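PDB 3L9V: putative thiol-disulfide isomerase or thioredoxin from Salmonella enterica subsp. enterica serovar Typhimurium, which probably catalyses thiol-disulfide exchange in other proteins as a DsbA-like oxidoreductase with a thioredoxin fold. Local coordinates for residues A[14-19]-A[51-56]; A[19-24]-A[141-146]. One frame throughout, in Å; residues are numbered along the deposited sequence. Where two conformers were deposited one is given.

Interaction 1: residues A[14-19]-A[51-56]; sequences DAPAVV and RMVKYH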
# COMPACT_ATOMS: atom_id res chain seq x y z
N ASP A 14 -2.00 2.77 18.42
CA ASP A 14 -3.21 2.96 17.64
C ASP A 14 -2.99 2.62 16.17
O ASP A 14 -3.56 3.27 15.30
CB ASP A 14 -3.70 4.40 17.74
CG ASP A 14 -4.03 4.81 19.16
OD1 ASP A 14 -4.22 3.92 20.03
OD2 ASP A 14 -4.10 6.03 19.41
N ALA A 15 -2.16 1.61 15.90
CA ALA A 15 -1.92 1.18 14.52
C ALA A 15 -3.09 0.36 14.00
O ALA A 15 -3.68 -0.41 14.74
CB ALA A 15 -0.64 0.36 14.42
N PRO A 16 -3.41 0.53 12.71
CA PRO A 16 -4.32 -0.43 12.10
C PRO A 16 -3.79 -1.85 12.34
O PRO A 16 -2.59 -2.00 12.55
CB PRO A 16 -4.26 -0.06 10.62
CG PRO A 16 -3.84 1.38 10.59
CD PRO A 16 -2.92 1.54 11.76
N ALA A 17 -4.64 -2.88 12.31
CA ALA A 17 -4.18 -4.24 12.57
C ALA A 17 -3.10 -4.67 11.60
O ALA A 17 -2.14 -5.35 11.99
CB ALA A 17 -5.33 -5.23 12.52
N VAL A 18 -3.29 -4.32 10.33
CA VAL A 18 -2.23 -4.52 9.33
C VAL A 18 -2.01 -3.24 8.56
O VAL A 18 -2.96 -2.55 8.15
CB VAL A 18 -2.55 -5.67 8.34
CG1 VAL A 18 -1.39 -5.85 7.37
CG2 VAL A 18 -2.80 -6.96 9.07
N VAL A 19 -0.75 -2.89 8.39
CA VAL A 19 -0.35 -1.76 7.57
C VAL A 19 0.65 -2.27 6.54
O VAL A 19 1.56 -3.02 6.88
CB VAL A 19 0.32 -0.69 8.43
CG1 VAL A 19 0.95 0.40 7.55
CG2 VAL A 19 -0.68 -0.09 9.44
N ARG A 51 -8.53 -3.79 10.59
CA ARG A 51 -8.41 -3.31 9.21
C ARG A 51 -6.99 -3.42 8.66
O ARG A 51 -6.01 -3.43 9.42
CB ARG A 51 -8.92 -1.87 9.10
CG ARG A 51 -8.09 -0.81 9.83
CD ARG A 51 -8.89 0.51 9.95
NE ARG A 51 -8.12 1.65 10.47
CZ ARG A 51 -7.67 1.75 11.72
NH1 ARG A 51 -7.88 0.77 12.59
NH2 ARG A 51 -7.00 2.83 12.10
N MSE A 52 -6.88 -3.51 7.34
CA MSE A 52 -5.61 -3.42 6.66
C MSE A 52 -5.65 -2.10 5.92
O MSE A 52 -6.60 -1.83 5.19
CB MSE A 52 -5.45 -4.54 5.63
CG MSE A 52 -4.19 -4.39 4.77
SE MSE A 52 -3.95 -5.94 3.60
CE MSE A 52 -2.17 -5.68 2.92
N VAL A 53 -4.60 -1.30 6.11
CA VAL A 53 -4.45 -0.02 5.45
C VAL A 53 -3.14 0.01 4.67
O VAL A 53 -2.12 -0.49 5.15
CB VAL A 53 -4.45 1.11 6.48
CG1 VAL A 53 -4.43 2.44 5.80
CG2 VAL A 53 -5.69 1.00 7.38
N LYS A 54 -3.17 0.60 3.47
CA LYS A 54 -1.97 0.72 2.65
C LYS A 54 -1.55 2.16 2.46
O LYS A 54 -2.36 3.07 2.20
CB LYS A 54 -2.16 0.05 1.27
CG LYS A 54 -2.59 -1.38 1.36
CD LYS A 54 -2.56 -2.06 -0.01
CE LYS A 54 -1.15 -2.16 -0.53
NZ LYS A 54 -1.02 -2.97 -1.79
N TYR A 55 -0.26 2.37 2.59
CA TYR A 55 0.31 3.66 2.43
C TYR A 55 1.36 3.61 1.35
O TYR A 55 2.19 2.71 1.34
CB TYR A 55 1.00 4.10 3.72
CG TYR A 55 0.09 4.16 4.93
CD1 TYR A 55 -1.08 4.91 4.91
CD2 TYR A 55 0.45 3.52 6.12
CE1 TYR A 55 -1.89 5.00 6.04
CE2 TYR A 55 -0.35 3.61 7.25
CZ TYR A 55 -1.52 4.35 7.20
OH TYR A 55 -2.31 4.42 8.32
N HIS A 56 1.34 4.63 0.49
CA HIS A 56 2.29 4.75 -0.61
C HIS A 56 3.57 5.46 -0.19
O HIS A 56 3.55 6.37 0.64
CB HIS A 56 1.64 5.47 -1.80
CG HIS A 56 2.35 5.22 -3.09
ND1 HIS A 56 3.30 6.09 -3.61
CD2 HIS A 56 2.32 4.17 -3.95
CE1 HIS A 56 3.79 5.59 -4.72
NE2 HIS A 56 3.20 4.43 -4.96
O HOH W 1 -7.69 -2.36 12.85

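Interaction 2: residues A[19-24]-A[141-146]; sequences VEFFSF and YGVRGT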
# COMPACT_ATOMS: atom_id res chain seq x y z
N VAL A 19 -0.75 -2.89 8.39
CA VAL A 19 -0.35 -1.76 7.57
C VAL A 19 0.65 -2.27 6.54
O VAL A 19 1.56 -3.02 6.88
CB VAL A 19 0.32 -0.69 8.43
CG1 VAL A 19 0.95 0.40 7.55
CG2 VAL A 19 -0.68 -0.09 9.44
N GLU A 20 0.45 -1.89 5.28
CA GLU A 20 1.44 -2.18 4.24
C GLU A 20 1.93 -0.92 3.50
O GLU A 20 1.16 -0.19 2.90
CB GLU A 20 0.86 -3.20 3.25
CG GLU A 20 1.79 -3.49 2.09
CD GLU A 20 1.21 -4.45 1.06
OE1 GLU A 20 0.21 -5.16 1.35
OE2 GLU A 20 1.76 -4.49 -0.05
N PHE A 21 3.22 -0.63 3.61
CA PHE A 21 3.82 0.42 2.81
C PHE A 21 4.21 -0.20 1.47
O PHE A 21 4.83 -1.29 1.44
CB PHE A 21 5.04 1.03 3.50
CG PHE A 21 4.69 1.85 4.73
CD1 PHE A 21 4.39 1.23 5.94
CD2 PHE A 21 4.67 3.24 4.67
CE1 PHE A 21 4.08 1.98 7.08
CE2 PHE A 21 4.34 4.01 5.80
CZ PHE A 21 4.05 3.38 7.00
N PHE A 22 3.84 0.48 0.38
CA PHE A 22 4.02 -0.07 -0.96
C PHE A 22 4.33 1.07 -1.93
O PHE A 22 4.20 2.24 -1.57
CB PHE A 22 2.76 -0.82 -1.44
CG PHE A 22 1.62 0.11 -1.94
CD1 PHE A 22 0.89 0.90 -1.05
CD2 PHE A 22 1.32 0.21 -3.29
CE1 PHE A 22 -0.13 1.76 -1.50
CE2 PHE A 22 0.31 1.05 -3.76
CZ PHE A 22 -0.43 1.83 -2.86
N SER A 23 4.73 0.71 -3.14
CA SER A 23 4.92 1.69 -4.20
C SER A 23 4.40 1.15 -5.53
O SER A 23 4.55 -0.02 -5.80
CB SER A 23 6.41 1.99 -4.37
OG SER A 23 6.61 2.73 -5.57
N PHE A 24 3.81 2.00 -6.37
CA PHE A 24 3.40 1.54 -7.70
C PHE A 24 4.57 1.14 -8.62
O PHE A 24 4.37 0.55 -9.69
CB PHE A 24 2.46 2.56 -8.35
CG PHE A 24 1.11 2.60 -7.70
CD1 PHE A 24 0.28 1.50 -7.75
CD2 PHE A 24 0.69 3.72 -7.01
CE1 PHE A 24 -0.95 1.52 -7.12
CE2 PHE A 24 -0.54 3.75 -6.40
CZ PHE A 24 -1.36 2.64 -6.45
N TYR A 141 7.32 4.06 11.48
CA TYR A 141 7.40 2.62 11.32
C TYR A 141 8.82 2.20 10.98
O TYR A 141 9.11 1.02 10.92
CB TYR A 141 6.45 2.12 10.22
CG TYR A 141 5.03 1.95 10.66
CD1 TYR A 141 4.13 3.01 10.58
CD2 TYR A 141 4.57 0.74 11.17
CE1 TYR A 141 2.84 2.86 11.00
CE2 TYR A 141 3.27 0.59 11.58
CZ TYR A 141 2.41 1.67 11.49
OH TYR A 141 1.10 1.56 11.89
N GLY A 142 9.68 3.17 10.73
CA GLY A 142 11.06 2.87 10.38
C GLY A 142 11.18 2.17 9.03
O GLY A 142 12.00 1.28 8.86
N VAL A 143 10.37 2.59 8.06
CA VAL A 143 10.30 1.88 6.78
C VAL A 143 11.61 1.95 6.00
O VAL A 143 12.22 3.00 5.92
CB VAL A 143 9.17 2.41 5.88
CG1 VAL A 143 9.12 1.64 4.56
CG2 VAL A 143 7.86 2.26 6.61
N ARG A 144 12.01 0.84 5.41
CA ARG A 144 13.29 0.78 4.68
C ARG A 144 13.13 0.40 3.21
O ARG A 144 14.08 0.45 2.43
CB ARG A 144 14.22 -0.24 5.36
CG ARG A 144 14.64 0.15 6.78
CD ARG A 144 15.66 -0.82 7.35
NE ARG A 144 15.02 -1.98 7.97
CZ ARG A 144 15.03 -3.20 7.44
NH1 ARG A 144 15.67 -3.43 6.30
NH2 ARG A 144 14.42 -4.19 8.08
N GLY A 145 11.92 -0.01 2.84
CA GLY A 145 11.66 -0.45 1.48
C GLY A 145 10.25 -0.95 1.33
O GLY A 145 9.43 -0.81 2.23
N THR A 146 9.97 -1.56 0.19
CA THR A 146 8.62 -2.00 -0.11
C THR A 146 8.63 -3.38 -0.75
O THR A 146 9.61 -3.77 -1.38
CB THR A 146 7.96 -1.04 -1.13
OG1 THR A 146 8.87 -0.84 -2.23
CG2 THR A 146 7.64 0.32 -0.49

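Interaction 1: residues A[14-19]-A[51-56]
The carbonyl oxygen of Val18 is gripped twice by the neighbouring strand: Val53 N donates a hydrogen bond to Val18 O at 2.9 Å, and a CA-H...O contact brings Met52 CA to the same oxygen. The amide of the same residue, Val18 N, gives a nearly straight bond (170°) to Arg51 O at 3.0 Å, so Val18 spends both its polar backbone groups on 51-56, as parallel pairing of Val18 with Met52 demands. Just before the paired residues a water accepts from Ala17 N (3.1 Å) and from Arg51 N (2.8 Å).

Side chains sort to the two faces of the sheet. On one, Val18 CG1 meets CG of the selenomethionine at Met52, Val18 also packing on helix 167-182 and Met52 on helix 38-43. On the other, Val19 CG1, anti to its own N (chi1 171°), comes obliquely onto the Tyr55 ring, 3.5 Å from Tyr55 CD2. Pro16 sits beyond it: Pro16 CB is 3.7 Å from Val53 CG2 in one of the two Val53 conformers.

The backbone bonds thus set the parallel register of two strands of the thioredoxin fold, while the water serves N-H groups where the regular pairing runs out.

Interaction 2: residues A[19-24]-A[141-146]
Phe21, Thr146 and Tyr141 bury most of the surface here, and Phe21 is the hub. Its CG stands beside the backbone N (chi1 -70°), which aims the ring off strand 18-22 at the turn following helix 125-140. Val143 CG2 sits almost exactly over the ring centre, 3.6 Å from the Phe21 centroid and only 8° off the normal, a CH-pi contact. Tyr141 comes from another direction: the edge of Phe21 points at the Tyr141 face in an offset edge-to-face pair, planes at 60°, with Phe21 CZ 3.6 Å from Tyr141 CD1. At the hydroxyl end of Tyr141, Val19 CG2 lies 3.4 Å from Tyr141 OH.

A Schellman motif at Gly142, with positive phi, ends helix 125-140 between Tyr141 and Val143, which both touch Phe21. Thr146 works differently. It turns its methyl, not its hydroxyl, to the strand: Thr146 CG2 packs against the backbone, 3.7 Å from Phe22 CA. Its side chain also touches Cys26, in what is probably the CxxC active-site motif, consistent with the loop that in thioredoxin-like oxidoreductases lies across from the CxxC and carries the cis-proline.

No hydrogen bond joins the two segments, so aromatic and methyl contacts carry this buried join, bringing the 141-146 loop beside the strand that leads to the CxxC.

How the interactions relate
From the N terminus the chain makes the edge strand 5-7, then passes through 14-19 straight into 19-24; Val19 belongs to both contacts. Interaction 1 closes first, when 51-56 returns alongside after helices 27-35 and 38-43, making a beta-alpha-beta crossover. Interaction 2 closes a much longer, mainly helical excursion that ends with helix 125-140. In sequence the segments alternate, so the two loops cross. Strand 18-22 is the common element, pairing with 52-56 on one flank and 148-151 on the other. The contacts also meet directly: Val53 O is 2.9 Å from Glu20 N, and His56 NE2 probably bonds Phe24 N, just ahead of the CxxC helix.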